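Local coordinates for protein mirolysin (Tannerella forsythia, PDB 6R7V) that is the zymogen of a pappalysin-family zinc metallopeptidase, kept latent by a cysteine switch and probably cleaving peptide bonds once activated, at residues E126-K136 / W155-Y166. The protein carries 1 engineered substitution. Numbering follows the deposited sequence.
Sequences ETFSMEMDNVK and WVCNLGDDLLGY
Lys136 lies across the indole of Trp155 at about a right angle. Its CB sits 3.8 Å from Trp155 CZ2. CG stands over the six-membered ring, 3.6 Å from its centroid. CD passes CH2 and CZ3; CE passes CZ3. Extended beyond CG, the chain carries NZ past the indole towards Tyr166. NZ forms a salt bridge with Asp133 OD1, 3.0 Å away, above the carboxylate plane. Thr179 O and a water also bind NZ. Asp133 OD1 takes a second bond, from Tyr166 OH at 2.7 Å, nearly along its C-O axis and at the ring edge. In one of two modelled conformers, Met130 CG covers one face of that ring, 3.4 Å from the centroid, and SD adds a Met-aromatic contact.

Loop 126-136 packs on strands 152-157 and 165-167 of the mixed sheet of this metzincin zymogen. The Tyr166 side chain is about 7 Å from the zinc ion bound by Cys6, His207, His211 and His217. Val135 CG2 sits over the centre of one Phe128 ring face and touches Cys157 SG. Phe128 N donates to Asn158 O at 2.9 Å, almost straight (176°). Asn158 ND2 binds Glu126 O at 2.8 Å; its OD1 closes an Asx turn with Gly160 N.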
loop_
_atom_site.group_PDB
_atom_site.type_symbol
_atom_site.label_atom_id
_atom_site.label_comp_id
_atom_site.label_asym_id
_atom_site.label_seq_id
_atom_site.Cartn_x
_atom_site.Cartn_y
_atom_site.Cartn_z
ATOM N N GLU A 126 -5.634 21.632 9.945
ATOM C CA GLU A 126 -6.858 20.880 10.253
ATOM C C GLU A 126 -7.026 19.651 9.367
ATOM O O GLU A 126 -7.433 18.592 9.854
ATOM C CB GLU A 126 -8.082 21.777 10.115
ATOM C CG GLU A 126 -8.323 22.632 11.347
ATOM C CD GLU A 126 -9.760 23.077 11.536
ATOM O OE1 GLU A 126 -10.201 23.151 12.705
ATOM O OE2 GLU A 126 -10.451 23.340 10.524
ATOM N N THR A 127 -6.738 19.795 8.073
ATOM C CA THR A 127 -6.896 18.716 7.110
ATOM C C THR A 127 -5.710 18.709 6.146
ATOM O O THR A 127 -5.379 19.782 5.624
ATOM C CB THR A 127 -8.229 18.883 6.337
ATOM O OG1 THR A 127 -9.306 19.062 7.257
ATOM C CG2 THR A 127 -8.533 17.702 5.412
ATOM N N PHE A 128 -5.097 17.530 5.889
ATOM C CA PHE A 128 -3.963 17.447 4.980
ATOM C C PHE A 128 -4.449 17.164 3.592
ATOM O O PHE A 128 -5.504 16.549 3.404
ATOM C CB PHE A 128 -2.974 16.386 5.449
ATOM C CG PHE A 128 -2.211 16.895 6.649
ATOM C CD1 PHE A 128 -2.686 16.681 7.936
ATOM C CD2 PHE A 128 -1.086 17.701 6.487
ATOM C CE1 PHE A 128 -2.024 17.225 9.044
ATOM C CE2 PHE A 128 -0.414 18.232 7.590
ATOM C CZ PHE A 128 -0.864 17.963 8.867
ATOM N N SER A 129 -3.667 17.603 2.618
ATOM C CA SER A 129 -3.985 17.503 1.206
ATOM C C SER A 129 -3.028 16.566 0.494
ATOM O O SER A 129 -1.808 16.696 0.629
ATOM C CB SER A 129 -3.920 18.897 0.576
ATOM O OG SER A 129 -3.642 18.890 -0.813
ATOM N N MET A 130 -3.584 15.637 -0.286
ATOM C CA MET A 130 -2.746 14.728 -1.054
ATOM C C MET A 130 -1.955 15.509 -2.090
ATOM O O MET A 130 -0.750 15.273 -2.246
ATOM C CB MET A 130 -3.554 13.624 -1.735
ATOM C CG MET A 130 -2.682 12.790 -2.624
ATOM S SD MET A 130 -3.529 11.721 -3.768
ATOM C CE MET A 130 -4.193 12.920 -4.932
ATOM N N GLU A 131 -2.614 16.475 -2.758
ATOM C CA GLU A 131 -2.086 17.368 -3.791
ATOM C C GLU A 131 -0.809 18.099 -3.343
ATOM O O GLU A 131 0.156 18.166 -4.108
ATOM C CB GLU A 131 -3.171 18.387 -4.186
ATOM C CG GLU A 131 -4.415 17.754 -4.807
ATOM C CD GLU A 131 -5.377 16.990 -3.913
ATOM O OE1 GLU A 131 -5.420 17.264 -2.691
ATOM O OE2 GLU A 131 -6.102 16.118 -4.446
ATOM N N MET A 132 -0.797 18.620 -2.101
ATOM C CA MET A 132 0.338 19.342 -1.530
ATOM C C MET A 132 1.392 18.421 -0.921
ATOM O O MET A 132 2.551 18.837 -0.791
ATOM C CB MET A 132 -0.147 20.300 -0.425
ATOM C CG MET A 132 -1.023 21.435 -0.922
ATOM S SD MET A 132 -1.644 22.477 0.433
ATOM C CE MET A 132 -0.094 23.216 1.026
ATOM N N ASP A 133 0.987 17.203 -0.462
ATOM C CA ASP A 133 1.869 16.276 0.284
ATOM C C ASP A 133 2.362 16.972 1.563
ATOM O O ASP A 133 3.445 16.677 2.080
ATOM C CB ASP A 133 3.074 15.813 -0.582
ATOM C CG ASP A 133 3.030 14.375 -1.051
ATOM O OD1 ASP A 133 2.247 13.583 -0.472
ATOM O OD2 ASP A 133 3.777 14.041 -1.978
ATOM N N ASN A 134 1.556 17.904 2.094
ATOM C CA ASN A 134 1.988 18.692 3.238
ATOM C C ASN A 134 2.202 17.866 4.524
ATOM O O ASN A 134 2.961 18.306 5.401
ATOM C CB ASN A 134 1.066 19.898 3.508
ATOM C CG ASN A 134 -0.442 19.669 3.553
ATOM O OD1 ASN A 134 -0.983 18.659 3.082
ATOM N ND2 ASN A 134 -1.167 20.647 4.107
ATOM N N VAL A 135 1.602 16.659 4.630
ATOM C CA VAL A 135 1.825 15.872 5.861
ATOM C C VAL A 135 3.291 15.383 5.932
ATOM O O VAL A 135 3.770 14.994 7.002
ATOM C CB VAL A 135 0.811 14.681 5.951
ATOM C CG1 VAL A 135 1.198 13.538 5.002
ATOM C CG2 VAL A 135 0.705 14.146 7.381
ATOM N N LYS A 136 3.989 15.397 4.784
ATOM C CA LYS A 136 5.332 14.838 4.691
ATOM C C LYS A 136 6.412 15.875 4.895
ATOM O O LYS A 136 7.598 15.554 4.756
ATOM C CB LYS A 136 5.508 14.171 3.308
ATOM C CG LYS A 136 4.466 13.105 3.048
ATOM C CD LYS A 136 4.691 12.449 1.697
ATOM C CE LYS A 136 3.651 11.363 1.459
ATOM N NZ LYS A 136 3.609 10.922 0.033
ATOM N N TRP A 155 2.515 7.898 7.230
ATOM C CA TRP A 155 1.981 9.066 7.927
ATOM C C TRP A 155 0.530 8.803 8.236
ATOM O O TRP A 155 -0.179 8.244 7.380
ATOM C CB TRP A 155 2.119 10.320 7.055
ATOM C CG TRP A 155 3.506 10.835 6.925
ATOM C CD1 TRP A 155 4.063 11.853 7.646
ATOM C CD2 TRP A 155 4.456 10.501 5.896
ATOM N NE1 TRP A 155 5.338 12.121 7.186
ATOM C CE2 TRP A 155 5.615 11.277 6.130
ATOM C CE3 TRP A 155 4.468 9.572 4.832
ATOM C CZ2 TRP A 155 6.736 11.215 5.290
ATOM C CZ3 TRP A 155 5.595 9.483 4.030
ATOM C CH2 TRP A 155 6.697 10.326 4.231
ATOM N N VAL A 156 0.085 9.151 9.457
ATOM C CA VAL A 156 -1.304 8.992 9.877
ATOM C C VAL A 156 -1.840 10.359 10.222
ATOM O O VAL A 156 -1.202 11.066 11.014
ATOM C CB VAL A 156 -1.393 8.031 11.072
ATOM C CG1 VAL A 156 -2.841 7.864 11.533
ATOM C CG2 VAL A 156 -0.764 6.673 10.726
ATOM N N CYS A 157 -2.909 10.805 9.548
ATOM C CA CYS A 157 -3.385 12.160 9.730
ATOM C C CYS A 157 -4.851 12.274 9.326
ATOM O O CYS A 157 -5.435 11.299 8.815
ATOM C CB CYS A 157 -2.531 13.108 8.889
ATOM S SG CYS A 157 -2.758 12.898 7.104
ATOM N N ASN A 158 -5.394 13.484 9.453
ATOM C CA ASN A 158 -6.739 13.751 8.958
ATOM C C ASN A 158 -6.682 14.095 7.464
ATOM O O ASN A 158 -6.187 15.158 7.109
ATOM C CB ASN A 158 -7.369 14.885 9.726
ATOM C CG ASN A 158 -8.754 15.189 9.235
ATOM O OD1 ASN A 158 -9.471 14.283 8.793
ATOM N ND2 ASN A 158 -9.149 16.469 9.297
ATOM N N LEU A 159 -7.182 13.187 6.592
ATOM C CA LEU A 159 -7.261 13.413 5.149
ATOM C C LEU A 159 -8.652 13.911 4.739
ATOM O O LEU A 159 -8.898 14.117 3.554
ATOM C CB LEU A 159 -6.906 12.136 4.386
ATOM C CG LEU A 159 -5.457 11.684 4.507
ATOM C CD1 LEU A 159 -5.260 10.358 3.800
ATOM C CD2 LEU A 159 -4.499 12.751 3.931
ATOM N N GLY A 160 -9.533 14.121 5.707
ATOM C CA GLY A 160 -10.856 14.696 5.459
ATOM C C GLY A 160 -11.990 13.700 5.415
ATOM O O GLY A 160 -11.821 12.543 5.797
ATOM N N ASP A 161 -13.151 14.134 4.917
ATOM C CA ASP A 161 -14.365 13.320 4.883
ATOM C C ASP A 161 -14.365 12.263 3.795
ATOM O O ASP A 161 -15.136 11.305 3.885
ATOM C CB ASP A 161 -15.593 14.222 4.666
ATOM C CG ASP A 161 -15.929 15.180 5.800
ATOM O OD1 ASP A 161 -16.903 15.955 5.651
ATOM O OD2 ASP A 161 -15.225 15.152 6.835
ATOM N N ASP A 162 -13.554 12.452 2.753
ATOM C CA ASP A 162 -13.575 11.569 1.605
ATOM C C ASP A 162 -12.420 10.546 1.577
ATOM O O ASP A 162 -12.683 9.354 1.707
ATOM C CB ASP A 162 -13.601 12.417 0.310
ATOM C CG ASP A 162 -14.706 13.469 0.275
ATOM O OD1 ASP A 162 -15.829 13.171 0.746
ATOM O OD2 ASP A 162 -14.449 14.588 -0.223
ATOM N N LEU A 163 -11.170 11.010 1.439
ATOM C CA LEU A 163 -9.957 10.226 1.203
ATOM C C LEU A 163 -9.527 9.295 2.366
ATOM O O LEU A 163 -9.330 9.749 3.491
ATOM C CB LEU A 163 -8.826 11.201 0.865
ATOM C CG LEU A 163 -7.508 10.617 0.356
ATOM C CD1 LEU A 163 -7.704 9.866 -0.944
ATOM C CD2 LEU A 163 -6.496 11.727 0.130
ATOM N N LEU A 164 -9.327 8.003 2.065
ATOM C CA LEU A 164 -8.885 7.035 3.081
ATOM C C LEU A 164 -7.368 6.922 3.161
ATOM O O LEU A 164 -6.833 6.600 4.229
ATOM C CB LEU A 164 -9.453 5.622 2.819
ATOM C CG LEU A 164 -10.983 5.448 2.806
ATOM C CD1 LEU A 164 -11.330 3.999 2.647
ATOM C CD2 LEU A 164 -11.635 5.987 4.050
ATOM N N GLY A 165 -6.689 7.096 2.034
ATOM C CA GLY A 165 -5.243 6.946 2.020
ATOM C C GLY A 165 -4.682 7.136 0.633
ATOM O O GLY A 165 -5.439 7.184 -0.352
ATOM N N TYR A 166 -3.353 7.247 0.549
ATOM C CA TYR A 166 -2.672 7.317 -0.735
ATOM C C TYR A 166 -1.221 6.882 -0.579
ATOM O O TYR A 166 -0.649 6.949 0.512
ATOM C CB TYR A 166 -2.780 8.701 -1.384
ATOM C CG TYR A 166 -2.018 9.819 -0.712
ATOM C CD1 TYR A 166 -0.757 10.200 -1.166
ATOM C CD2 TYR A 166 -2.603 10.574 0.304
ATOM C CE1 TYR A 166 -0.073 11.266 -0.586
ATOM C CE2 TYR A 166 -1.937 11.655 0.872
ATOM C CZ TYR A 166 -0.683 12.013 0.404
ATOM O OH TYR A 166 -0.010 13.066 0.975
HETATM O O HOH W 1 -7.449 15.523 1.760
HETATM O O HOH W 2 -0.481 15.396 2.787
HETATM O O HOH W 3 2.129 8.629 -0.098
#